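Local atomic coordinates of 4-alpha-glucanotransferase (Corynebacterium glutamicum, PDB entry 5B68), a protein that belongs to the amylomaltase family of enzymes, built on a TIM-barrel domain to which an N-terminal beta-sandwich domain is joined. Residues A[14-19]-A[40-45]; A[75-78]-A[84-87]; A[385-390]-A[448-453]; A[455-460]-A[492-497]; A[578-583]-A[663-668]. One frame throughout, in Å; residues are numbered along the deposited sequence.

Contact 1: A[14-19]-A[40-45]; sequences YGVATS and RALGVN. With SO4 (sulfate ion), chain G.
Tyr14 meets Val44 through the face of its ring, and it carries more of the buried surface than any other residue here. The gamma carbon CG2 of Val44 sits 3.6 Å from the centroid of the Tyr14 ring, only 16° off the ring normal, which defines a CH-pi contact. The methyl is displaced somewhat toward the rim, so its closest ring atom is the hydroxyl-bearing carbon: Val44 CG2 to Tyr14 CZ is 3.5 Å. Val44 can present this methyl because CG2 lies anti to its own carbonyl carbon, and the two side chains approach from opposite directions. Phe64 also packs edge-to-face with the Tyr14 ring, which probably helps to hold its rotation.

Both segments lie at helix ends. Gly15 follows the end of helix 5-13, and Gly43 is the C-prime residue after helix 32-41, each at positive phi in a Schellman motif. In the second, Gly43 N reaches back to Arg40 O at 2.8 Å, while Val44 N bonds to Leu39 O; this turn delivers Leu42 and Val44 to the same partner segment.

Leu42 supplies the other half of the contact. Its CD1 lies 3.8 Å from Val16 CG2, the two side chains lying alongside each other and pointing opposite ways, and the same carbon stands 4.2 Å from Tyr14 CB. Beyond Val44, Asn45 points to a sulfate ion: Asn45 ND2 donates to O4 at 3.0 Å in a nearly straight bond, with a weak second one to O3. Arg59, Gln60 and Arg67 bind the same ion.

Contact 2: A[75-78]-A[84-87]; sequences PSVV and ELVF
Val77 CG1 (chi1 173°) and Leu85 CG (chi1 177°) both lie anti to the backbone N of their own residue. Each side chain thereby extends toward the other segment. Val77 CG1 and Leu85 CD2 come within 3.5 Å, the closest side-chain approach here, and the two side chains meet at a slant. The other methyl of Leu85 is used differently: CD1 lies 3.7 Å from the carbonyl oxygen of Val78, an apolar group resting against the backbone. Val78 directs its own CB away from segment 84-87, and its part in the contact is therefore made by the main chain.

The separation of the backbones shows that these segments are not paired strands. The CA atoms of Val77 and Phe87 are 7.7 Å apart, and hydrogen bonding goes elsewhere: Val77 bonds to Gly158 and Ile160 of strand 153-162, whereas Phe87 bonds to Phe133 of strand 126-134. The segments face one another across the interior of the N-terminal beta sandwich, with side chains filling the space between.

Phe87 contributes mainly through its first side-chain carbon. Val77 CG2, the branch anti to the carbonyl carbon, approaches Phe87 CB at 4.3 Å and meets the aromatic ring obliquely. Leu146 of strand 142-150 touches both Val77 and Phe87, extending the apolar layer, and Leu85 packs on Ile135.

Contact 3: A[385-390]-A[448-453]; sequences ADLAVG and RTVLRH. With SO4 (sulfate ion), chain F.
A beta-alpha-beta unit of the TIM barrel, with a long insertion between its strand and its helix, sets Ala385 and Leu387, on strand 382-387, against Val450 of helix 441-452. Val450 CG1, anti to the backbone N (chi1 176°), lies 3.7 Å from Ala385 CB. The small methyl allows close approach: the CA atoms of Ala385 and Val450 are 6.7 Å apart, and Ala385 CB also comes to 3.9 Å from Val450 O. The second branch of Val450, CG2, turns to Leu387 and stands 4.3 Å from its CD1. Asp386, between the two strand residues, directs its CB away from the helix, and its OD2 bonds to Tyr235 OH.

The helix end also binds a sulfate ion. Arg452 offers one edge of its guanidinium group, NH1 to O3 at 2.9 Å and NH2 to O4 at 2.8 Å, with the sulfur in the guanidinium plane. Arg448 NH1 adds a weak bond to O3, while its NH2 is engaged by Glu497.

Strand 456-459 follows helix 441-452 and lies parallel beside strand 382-387, bonding to it through Ala385 and Leu387. Strand, insertion, covering helix and adjacent parallel strand make up one beta-alpha-beta unit of the barrel.

Contact 4: A[455-460]-A[492-497]; sequences GGIRVD and GILALE
Leu494 points from helix 487-500 to Val459 and Ile457 on strand 456-459, and its side chain alone spans the gap from the helix. CB is aimed at the strand but is still 5.7 Å from Val459 CG2. With CG anti to the backbone N (chi1 169°), the chain keeps going in that direction, and CG is already 4.6 Å from Val459 CG2. The contact is made by the two terminal methyls. CD2 lies 3.8 Å from Val459 CG2; CD1 lies 4.0 Å from that same carbon and, on its further reach, 4.2 Å from Ile457 CG2. Leu494 and Val459 thus meet tip to tip, with Val459 CG2 touched by both ends of the leucine fork.

The 9.4 Å between the CA atoms of Val459 and Leu494 fits a helix laid over a strand with one layer of side chains between. All three residues are buried. Leu494 further packs on Val505 of strand 504-507 and on Leu447, so it lies between strands 456-459 and 504-507 and against helix 441-452. Apolar packing of this kind is what is expected in the layer between the strands and outer helices of a TIM barrel.

Contact 5: A[578-583]-A[663-668]; sequences ERLGVL and PGTTRD. With SO4 (sulfate ion), chain E.
The CA atoms nearest across the segments are those of Val582 and Thr665, 7.6 Å apart, and both segments are shaped by a glycine at positive phi. In segment 578-583 this is Gly581 (phi 74°), whose N donates to Glu578 O at 3.0 Å. In segment 663-668 it is Gly664 (phi 62°), just before Thr665, after which the loop runs extended through Thr666.

The turn at Gly581 is a Schellman motif ending helix 572-579, and it places Leu580 and Val582 facing the same loop. Thr665 answers them with its methyl group. Thr665 CG2 lies 3.6 Å from Leu580 CD1 and 4.0 Å from Val582 CG2, and it crosses each of the two side chains at about a right angle. The hydroxyl of Thr665 is given to other partners: OG1, placed between its own N and carbonyl carbon (chi1 55°), is hydrogen-bonded to Gln662 O and Asn672 ND2, which probably holds the rotation that presents the methyl. Tyr670 lies against Leu580, while Tyr418 and Met669 pack on Val582.

Polar interactions lie beside this surface patch. Thr666 OG1 donates to Asp668 OD1 at 2.8 Å, meeting that oxygen nearly along its C-O axis. A sulfate ion accepts a bond from the main chain, Gly664 N to O4 at 3.0 Å, with a weak one from Gly664 N to O3 at 3.4 Å. Asn661 ND2 binds the same ion.

How the contacts relate
Contacts 3 and 4 form one continuous region of the barrel, their centres about 8 Å apart. Among the bonds tying them are a salt bridge from Arg448 NH2 to Glu497 OE2 at 2.7 Å, between the helices, and a probable hydrogen bond from Arg458 N to Ala385 O at 2.8 Å, between the strands. At the strand end of contact 4, Asp460 binds BTB, probably from the crystallisation liquor. Contact 2, in the beta sandwich, comes to about 5 Å from contact 4 at the nearest atoms without touching. Contact 1 stays about 11 Å from contact 2 at the nearest atoms. Contact 5 lies across the chain's centre from contact 2, about 48 Å between centres.

Contact 1: A[14-19]-A[40-45]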
# COMPACT_ATOMS: atom_id res chain seq x y z
N TYR A 14 4.80 -1.81 26.16
CA TYR A 14 4.15 -2.30 24.93
C TYR A 14 3.99 -1.30 23.82
O TYR A 14 3.43 -1.62 22.80
CB TYR A 14 2.81 -2.92 25.33
CG TYR A 14 2.99 -4.26 25.98
CD1 TYR A 14 3.16 -5.42 25.21
CD2 TYR A 14 3.03 -4.38 27.38
CE1 TYR A 14 3.35 -6.63 25.82
CE2 TYR A 14 3.18 -5.60 27.99
CZ TYR A 14 3.34 -6.72 27.20
OH TYR A 14 3.50 -7.92 27.86
N GLY A 15 4.53 -0.09 24.00
CA GLY A 15 4.46 0.92 22.98
C GLY A 15 3.07 1.48 22.72
O GLY A 15 2.79 1.93 21.59
N VAL A 16 2.25 1.58 23.76
CA VAL A 16 0.91 2.06 23.61
C VAL A 16 0.94 3.46 24.13
O VAL A 16 1.35 3.70 25.28
CB VAL A 16 -0.09 1.22 24.38
CG1 VAL A 16 -1.51 1.78 24.20
CG2 VAL A 16 -0.02 -0.24 23.93
N ALA A 17 0.56 4.41 23.28
CA ALA A 17 0.60 5.85 23.69
C ALA A 17 -0.46 6.12 24.75
O ALA A 17 -1.64 5.70 24.64
CB ALA A 17 0.37 6.76 22.49
N THR A 18 -0.06 6.91 25.74
CA THR A 18 -1.02 7.31 26.83
C THR A 18 -1.64 8.70 26.63
O THR A 18 -2.52 9.13 27.39
CB THR A 18 -0.33 7.30 28.18
OG1 THR A 18 0.74 8.25 28.20
CG2 THR A 18 0.23 5.89 28.49
N SER A 19 -1.11 9.43 25.65
CA SER A 19 -1.77 10.66 25.19
C SER A 19 -1.32 10.95 23.77
O SER A 19 -0.35 10.39 23.31
CB SER A 19 -1.33 11.84 26.07
OG SER A 19 0.08 11.96 26.07
N ARG A 40 -4.94 -5.61 26.04
CA ARG A 40 -5.57 -6.92 25.87
C ARG A 40 -5.59 -7.38 24.41
O ARG A 40 -5.26 -8.57 24.13
CB ARG A 40 -6.97 -6.90 26.46
CG ARG A 40 -7.02 -6.90 27.99
CD ARG A 40 -8.45 -6.73 28.56
NE ARG A 40 -9.39 -7.66 27.96
CZ ARG A 40 -9.37 -9.00 28.08
NH1 ARG A 40 -10.30 -9.72 27.46
NH2 ARG A 40 -8.44 -9.65 28.80
N ALA A 41 -5.83 -6.42 23.49
CA ALA A 41 -5.74 -6.72 22.05
C ALA A 41 -4.32 -7.17 21.67
O ALA A 41 -4.11 -7.95 20.75
CB ALA A 41 -6.18 -5.50 21.26
N LEU A 42 -3.32 -6.68 22.40
CA LEU A 42 -1.91 -7.13 22.18
C LEU A 42 -1.59 -8.40 22.92
O LEU A 42 -0.42 -8.81 22.95
CB LEU A 42 -0.96 -5.99 22.59
CG LEU A 42 -1.03 -4.74 21.74
CD1 LEU A 42 -0.10 -3.70 22.35
CD2 LEU A 42 -0.79 -4.96 20.25
N GLY A 43 -2.58 -9.04 23.53
CA GLY A 43 -2.37 -10.30 24.22
C GLY A 43 -1.97 -10.16 25.71
O GLY A 43 -1.62 -11.16 26.35
N VAL A 44 -2.08 -8.96 26.30
CA VAL A 44 -1.73 -8.81 27.68
C VAL A 44 -2.92 -9.32 28.51
O VAL A 44 -4.06 -8.89 28.32
CB VAL A 44 -1.34 -7.37 28.04
CG1 VAL A 44 -0.94 -7.29 29.50
CG2 VAL A 44 -0.18 -6.84 27.12
N ASN A 45 -2.63 -10.27 29.38
CA ASN A 45 -3.64 -10.86 30.26
C ASN A 45 -4.01 -9.91 31.45
O ASN A 45 -3.35 -9.90 32.48
CB ASN A 45 -3.10 -12.21 30.74
CG ASN A 45 -4.10 -12.98 31.59
OD1 ASN A 45 -5.21 -12.53 31.82
ND2 ASN A 45 -3.70 -14.16 32.04
S SO4 G . -0.03 -14.43 31.84
O1 SO4 G . 0.67 -13.58 30.84
O2 SO4 G . 0.96 -15.39 32.42
O3 SO4 G . -0.55 -13.62 32.95
O4 SO4 G . -1.09 -15.11 31.00

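Contact 2: A[75-78]-A[84-87]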
# COMPACT_ATOMS: atom_id res chain seq x y z
N PRO A 75 13.69 -11.20 19.39
CA PRO A 75 12.66 -11.67 18.43
C PRO A 75 13.21 -11.73 17.01
O PRO A 75 12.98 -12.72 16.32
CB PRO A 75 11.58 -10.55 18.51
CG PRO A 75 11.79 -9.93 19.83
CD PRO A 75 13.25 -10.02 20.19
N SER A 76 13.94 -10.66 16.61
CA SER A 76 14.79 -10.63 15.41
C SER A 76 15.76 -9.44 15.59
O SER A 76 15.59 -8.65 16.50
CB SER A 76 13.99 -10.54 14.14
OG SER A 76 13.03 -9.48 14.21
N VAL A 77 16.73 -9.32 14.68
CA VAL A 77 17.70 -8.25 14.72
C VAL A 77 17.82 -7.64 13.34
O VAL A 77 18.04 -8.36 12.35
CB VAL A 77 19.07 -8.82 15.12
CG1 VAL A 77 20.14 -7.73 15.00
CG2 VAL A 77 19.02 -9.47 16.51
N VAL A 78 17.58 -6.33 13.26
CA VAL A 78 17.62 -5.62 11.99
C VAL A 78 18.70 -4.54 12.09
O VAL A 78 18.70 -3.82 13.07
CB VAL A 78 16.24 -4.94 11.67
CG1 VAL A 78 16.32 -4.32 10.29
CG2 VAL A 78 15.14 -5.99 11.64
N GLU A 84 27.93 -2.33 13.19
CA GLU A 84 28.35 -3.43 14.04
C GLU A 84 27.44 -3.51 15.27
O GLU A 84 27.80 -3.19 16.38
CB GLU A 84 29.83 -3.26 14.46
CG GLU A 84 30.78 -3.39 13.31
CD GLU A 84 32.22 -3.12 13.77
OE1 GLU A 84 32.63 -1.97 13.78
OE2 GLU A 84 32.91 -4.05 14.17
N LEU A 85 26.20 -3.91 15.05
CA LEU A 85 25.19 -3.83 16.02
C LEU A 85 25.39 -4.84 17.15
O LEU A 85 25.76 -5.98 16.87
CB LEU A 85 23.84 -4.04 15.33
CG LEU A 85 22.61 -4.06 16.25
CD1 LEU A 85 21.44 -3.44 15.51
CD2 LEU A 85 22.19 -5.43 16.70
N VAL A 86 25.09 -4.40 18.37
CA VAL A 86 25.28 -5.21 19.58
C VAL A 86 23.90 -5.70 20.02
O VAL A 86 22.99 -4.92 20.15
CB VAL A 86 25.98 -4.43 20.69
CG1 VAL A 86 26.06 -5.24 21.97
CG2 VAL A 86 27.39 -4.01 20.21
N PHE A 87 23.78 -7.00 20.32
CA PHE A 87 22.48 -7.59 20.77
C PHE A 87 22.74 -8.51 22.02
O PHE A 87 23.84 -9.02 22.22
CB PHE A 87 21.79 -8.39 19.63
CG PHE A 87 22.59 -9.55 19.13
CD1 PHE A 87 23.61 -9.38 18.18
CD2 PHE A 87 22.39 -10.80 19.64
CE1 PHE A 87 24.38 -10.44 17.78
CE2 PHE A 87 23.17 -11.87 19.21
CZ PHE A 87 24.14 -11.71 18.28

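Contact 3: A[385-390]-A[448-453]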
# COMPACT_ATOMS: atom_id res chain seq x y z
N ALA A 385 3.54 0.15 -8.52
CA ALA A 385 2.48 -0.42 -7.74
C ALA A 385 2.13 0.45 -6.52
O ALA A 385 2.92 1.34 -6.10
CB ALA A 385 2.92 -1.84 -7.34
N ASP A 386 0.94 0.27 -5.99
CA ASP A 386 0.46 0.98 -4.80
C ASP A 386 0.12 -0.07 -3.74
O ASP A 386 -0.57 -1.02 -4.05
CB ASP A 386 -0.79 1.81 -5.15
CG ASP A 386 -1.25 2.77 -4.05
OD1 ASP A 386 -0.89 2.70 -2.87
OD2 ASP A 386 -2.10 3.58 -4.35
N LEU A 387 0.57 0.15 -2.50
CA LEU A 387 0.37 -0.80 -1.36
C LEU A 387 -0.65 -0.20 -0.45
O LEU A 387 -0.42 0.84 0.16
CB LEU A 387 1.68 -0.99 -0.63
CG LEU A 387 1.72 -1.89 0.63
CD1 LEU A 387 1.21 -3.30 0.32
CD2 LEU A 387 3.13 -1.86 1.18
N ALA A 388 -1.81 -0.84 -0.35
CA ALA A 388 -2.79 -0.47 0.59
C ALA A 388 -2.23 -0.57 2.05
O ALA A 388 -1.26 -1.32 2.28
CB ALA A 388 -3.98 -1.40 0.39
N VAL A 389 -2.83 0.13 2.99
CA VAL A 389 -2.39 0.13 4.40
C VAL A 389 -2.69 -1.21 5.11
O VAL A 389 -2.02 -1.57 6.07
CB VAL A 389 -3.10 1.20 5.29
CG1 VAL A 389 -2.22 1.42 6.52
CG2 VAL A 389 -3.28 2.48 4.58
N GLY A 390 -3.75 -1.87 4.68
CA GLY A 390 -4.21 -3.01 5.44
C GLY A 390 -5.27 -3.79 4.74
O GLY A 390 -5.53 -3.62 3.58
N ARG A 448 7.85 -8.33 -1.41
CA ARG A 448 8.52 -8.92 -2.51
C ARG A 448 7.53 -9.22 -3.70
O ARG A 448 7.89 -9.06 -4.85
CB ARG A 448 9.18 -10.22 -2.07
CG ARG A 448 9.96 -10.87 -3.14
CD ARG A 448 10.99 -11.78 -2.59
NE ARG A 448 11.95 -11.11 -1.73
CZ ARG A 448 13.00 -11.72 -1.20
NH1 ARG A 448 13.20 -13.01 -1.46
NH2 ARG A 448 13.85 -11.07 -0.41
N THR A 449 6.32 -9.64 -3.41
CA THR A 449 5.32 -9.87 -4.45
C THR A 449 4.87 -8.54 -5.13
O THR A 449 4.85 -8.45 -6.36
CB THR A 449 4.15 -10.65 -3.91
OG1 THR A 449 4.64 -11.94 -3.49
CG2 THR A 449 3.10 -10.83 -4.99
N VAL A 450 4.64 -7.52 -4.33
CA VAL A 450 4.24 -6.20 -4.83
C VAL A 450 5.29 -5.64 -5.76
O VAL A 450 4.97 -5.10 -6.81
CB VAL A 450 3.85 -5.18 -3.71
CG1 VAL A 450 3.54 -3.83 -4.28
CG2 VAL A 450 2.67 -5.66 -2.92
N LEU A 451 6.55 -5.81 -5.41
CA LEU A 451 7.66 -5.29 -6.19
C LEU A 451 8.16 -6.17 -7.32
O LEU A 451 8.99 -5.75 -8.08
CB LEU A 451 8.82 -4.95 -5.27
CG LEU A 451 8.61 -3.69 -4.44
CD1 LEU A 451 9.33 -3.77 -3.12
CD2 LEU A 451 9.03 -2.46 -5.22
N ARG A 452 7.66 -7.39 -7.43
CA ARG A 452 8.27 -8.34 -8.34
C ARG A 452 8.25 -7.90 -9.79
O ARG A 452 9.20 -8.08 -10.50
CB ARG A 452 7.62 -9.72 -8.22
CG ARG A 452 8.47 -10.81 -8.84
CD ARG A 452 7.89 -12.16 -8.55
NE ARG A 452 8.20 -12.62 -7.21
CZ ARG A 452 9.40 -13.03 -6.81
NH1 ARG A 452 9.55 -13.45 -5.57
NH2 ARG A 452 10.43 -13.04 -7.62
N HIS A 453 7.14 -7.31 -10.20
CA HIS A 453 6.96 -6.90 -11.57
C HIS A 453 6.68 -5.42 -11.66
O HIS A 453 5.91 -4.98 -12.46
CB HIS A 453 5.85 -7.70 -12.21
CG HIS A 453 6.07 -9.17 -12.12
ND1 HIS A 453 7.18 -9.78 -12.65
CD2 HIS A 453 5.35 -10.14 -11.53
CE1 HIS A 453 7.12 -11.07 -12.41
NE2 HIS A 453 6.02 -11.32 -11.73
S SO4 F . 12.87 -14.92 -5.19
O1 SO4 F . 13.17 -16.37 -5.08
O2 SO4 F . 14.07 -14.12 -4.90
O3 SO4 F . 11.77 -14.63 -4.19
O4 SO4 F . 12.55 -14.62 -6.58

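Contact 4: A[455-460]-A[492-497]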
# COMPACT_ATOMS: atom_id res chain seq x y z
N GLY A 455 8.53 -1.32 -11.08
CA GLY A 455 9.74 -0.52 -10.92
C GLY A 455 9.68 0.44 -9.70
O GLY A 455 10.62 1.22 -9.43
N GLY A 456 8.55 0.47 -9.03
CA GLY A 456 8.37 1.34 -7.90
C GLY A 456 7.18 0.96 -7.07
O GLY A 456 6.30 0.18 -7.53
N ILE A 457 7.16 1.43 -5.85
CA ILE A 457 6.05 1.20 -4.93
C ILE A 457 5.66 2.50 -4.23
O ILE A 457 6.53 3.23 -3.76
CB ILE A 457 6.41 0.11 -3.89
CG1 ILE A 457 5.22 -0.21 -2.98
CG2 ILE A 457 7.64 0.49 -3.04
CD1 ILE A 457 5.51 -1.44 -2.11
N ARG A 458 4.36 2.75 -4.22
CA ARG A 458 3.81 3.83 -3.48
C ARG A 458 3.13 3.25 -2.26
O ARG A 458 2.23 2.44 -2.37
CB ARG A 458 2.79 4.58 -4.32
CG ARG A 458 2.05 5.64 -3.55
CD ARG A 458 0.70 5.91 -4.15
NE ARG A 458 0.15 7.13 -3.62
CZ ARG A 458 -0.77 7.18 -2.69
NH1 ARG A 458 -1.27 6.07 -2.20
NH2 ARG A 458 -1.19 8.34 -2.26
N VAL A 459 3.61 3.67 -1.11
CA VAL A 459 3.17 3.16 0.20
C VAL A 459 2.08 4.10 0.75
O VAL A 459 2.40 5.18 1.23
CB VAL A 459 4.39 3.03 1.15
CG1 VAL A 459 3.99 2.56 2.53
CG2 VAL A 459 5.44 2.05 0.59
N ASP A 460 0.85 3.65 0.77
CA ASP A 460 -0.25 4.39 1.35
C ASP A 460 -0.03 4.51 2.85
O ASP A 460 0.35 3.57 3.49
CB ASP A 460 -1.52 3.62 1.07
CG ASP A 460 -2.76 4.30 1.59
OD1 ASP A 460 -2.88 5.51 1.43
OD2 ASP A 460 -3.63 3.61 2.12
N GLY A 492 13.27 -0.17 7.18
CA GLY A 492 14.51 -0.84 6.68
C GLY A 492 14.20 -1.98 5.72
O GLY A 492 14.87 -2.15 4.71
N ILE A 493 13.19 -2.74 6.04
CA ILE A 493 12.79 -3.83 5.17
C ILE A 493 12.12 -3.32 3.88
O ILE A 493 12.31 -3.90 2.86
CB ILE A 493 11.92 -4.83 5.95
CG1 ILE A 493 12.81 -5.60 6.97
CG2 ILE A 493 11.20 -5.83 5.02
CD1 ILE A 493 12.00 -6.30 8.07
N LEU A 494 11.31 -2.27 3.94
CA LEU A 494 10.81 -1.68 2.75
C LEU A 494 11.97 -1.26 1.84
O LEU A 494 11.98 -1.54 0.63
CB LEU A 494 9.90 -0.50 3.11
CG LEU A 494 9.47 0.42 1.99
CD1 LEU A 494 8.63 -0.35 1.00
CD2 LEU A 494 8.67 1.57 2.57
N ALA A 495 12.98 -0.61 2.41
CA ALA A 495 14.13 -0.16 1.62
C ALA A 495 14.91 -1.35 1.04
O ALA A 495 15.32 -1.30 -0.15
CB ALA A 495 15.05 0.74 2.41
N LEU A 496 15.03 -2.41 1.84
CA LEU A 496 15.72 -3.60 1.41
C LEU A 496 15.01 -4.24 0.23
O LEU A 496 15.65 -4.48 -0.79
CB LEU A 496 15.87 -4.60 2.53
CG LEU A 496 16.45 -6.00 2.21
CD1 LEU A 496 17.81 -5.96 1.55
CD2 LEU A 496 16.48 -6.80 3.51
N GLU A 497 13.74 -4.54 0.38
CA GLU A 497 13.01 -5.15 -0.72
C GLU A 497 12.98 -4.31 -2.02
O GLU A 497 13.14 -4.85 -3.15
CB GLU A 497 11.66 -5.61 -0.25
CG GLU A 497 11.71 -6.84 0.65
CD GLU A 497 12.33 -8.03 -0.00
OE1 GLU A 497 11.91 -8.42 -1.13
OE2 GLU A 497 13.27 -8.61 0.61

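Contact 5: A[578-583]-A[663-668]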
# COMPACT_ATOMS: atom_id res chain seq x y z
N GLU A 578 -21.64 18.72 -1.60
CA GLU A 578 -22.98 19.27 -1.34
C GLU A 578 -24.12 18.36 -1.75
O GLU A 578 -25.07 18.18 -0.99
CB GLU A 578 -23.12 20.65 -2.02
CG GLU A 578 -24.46 21.36 -1.78
CD GLU A 578 -24.92 21.39 -0.31
OE1 GLU A 578 -26.14 21.60 -0.08
OE2 GLU A 578 -24.09 21.23 0.63
N ARG A 579 -24.04 17.76 -2.93
CA ARG A 579 -25.12 16.92 -3.39
C ARG A 579 -25.15 15.59 -2.66
O ARG A 579 -26.20 14.97 -2.61
CB ARG A 579 -25.16 16.75 -4.91
CG ARG A 579 -24.08 15.91 -5.57
CD ARG A 579 -24.31 16.01 -7.06
NE ARG A 579 -23.31 15.38 -7.91
CZ ARG A 579 -22.34 16.01 -8.59
NH1 ARG A 579 -22.16 17.34 -8.56
NH2 ARG A 579 -21.52 15.28 -9.34
N LEU A 580 -24.04 15.16 -2.08
CA LEU A 580 -24.08 13.96 -1.28
C LEU A 580 -24.44 14.30 0.17
O LEU A 580 -24.62 13.38 0.96
CB LEU A 580 -22.77 13.19 -1.38
CG LEU A 580 -22.33 12.82 -2.80
CD1 LEU A 580 -20.93 12.19 -2.73
CD2 LEU A 580 -23.33 11.95 -3.57
N GLY A 581 -24.57 15.58 0.51
CA GLY A 581 -24.93 16.00 1.88
C GLY A 581 -23.79 15.85 2.88
O GLY A 581 -24.02 15.69 4.08
N VAL A 582 -22.57 15.93 2.36
CA VAL A 582 -21.32 15.70 3.07
C VAL A 582 -20.52 17.00 3.20
O VAL A 582 -19.44 17.04 3.80
CB VAL A 582 -20.56 14.59 2.29
CG1 VAL A 582 -19.05 14.62 2.48
CG2 VAL A 582 -21.17 13.24 2.66
N LEU A 583 -21.05 18.06 2.61
CA LEU A 583 -20.64 19.41 2.94
C LEU A 583 -21.65 19.78 4.03
O LEU A 583 -22.85 19.47 3.89
CB LEU A 583 -20.82 20.31 1.70
CG LEU A 583 -19.84 21.43 1.33
CD1 LEU A 583 -20.61 22.55 0.64
CD2 LEU A 583 -19.08 21.95 2.53
N PRO A 663 -13.77 10.78 -0.47
CA PRO A 663 -13.45 10.22 0.86
C PRO A 663 -14.55 10.47 1.89
O PRO A 663 -15.28 11.48 1.77
CB PRO A 663 -12.12 10.92 1.26
CG PRO A 663 -11.45 11.10 -0.07
CD PRO A 663 -12.57 11.46 -1.03
N GLY A 664 -14.75 9.50 2.78
CA GLY A 664 -15.82 9.59 3.76
C GLY A 664 -17.24 9.64 3.20
O GLY A 664 -18.16 10.21 3.84
N THR A 665 -17.44 9.10 2.00
CA THR A 665 -18.76 8.71 1.53
C THR A 665 -18.71 7.22 1.40
O THR A 665 -17.63 6.64 1.30
CB THR A 665 -19.12 9.25 0.14
OG1 THR A 665 -18.12 8.87 -0.80
CG2 THR A 665 -19.25 10.77 0.16
N THR A 666 -19.88 6.60 1.40
CA THR A 666 -20.00 5.16 1.31
C THR A 666 -20.64 4.79 0.00
O THR A 666 -21.17 5.63 -0.72
CB THR A 666 -20.91 4.63 2.48
OG1 THR A 666 -21.95 5.60 2.71
CG2 THR A 666 -20.11 4.51 3.74
N ARG A 667 -20.63 3.51 -0.31
CA ARG A 667 -20.98 3.05 -1.63
C ARG A 667 -22.44 3.30 -2.04
O ARG A 667 -22.74 3.35 -3.22
CB ARG A 667 -20.59 1.60 -1.81
CG ARG A 667 -21.48 0.59 -1.06
CD ARG A 667 -20.84 -0.80 -1.01
NE ARG A 667 -21.56 -1.68 -0.11
CZ ARG A 667 -21.37 -1.80 1.20
NH1 ARG A 667 -20.48 -1.06 1.86
NH2 ARG A 667 -22.15 -2.66 1.88
N ASP A 668 -23.33 3.44 -1.08
CA ASP A 668 -24.72 3.83 -1.38
C ASP A 668 -24.86 5.35 -1.65
O ASP A 668 -25.89 5.81 -2.08
CB ASP A 668 -25.67 3.45 -0.23
CG ASP A 668 -25.22 4.05 1.11
OD1 ASP A 668 -24.06 4.59 1.21
OD2 ASP A 668 -26.01 3.94 2.07
S SO4 E . -12.34 6.57 2.08
O1 SO4 E . -11.97 6.09 0.72
O2 SO4 E . -11.77 5.58 3.02
O3 SO4 E . -11.73 7.90 2.32
O4 SO4 E . -13.79 6.76 2.22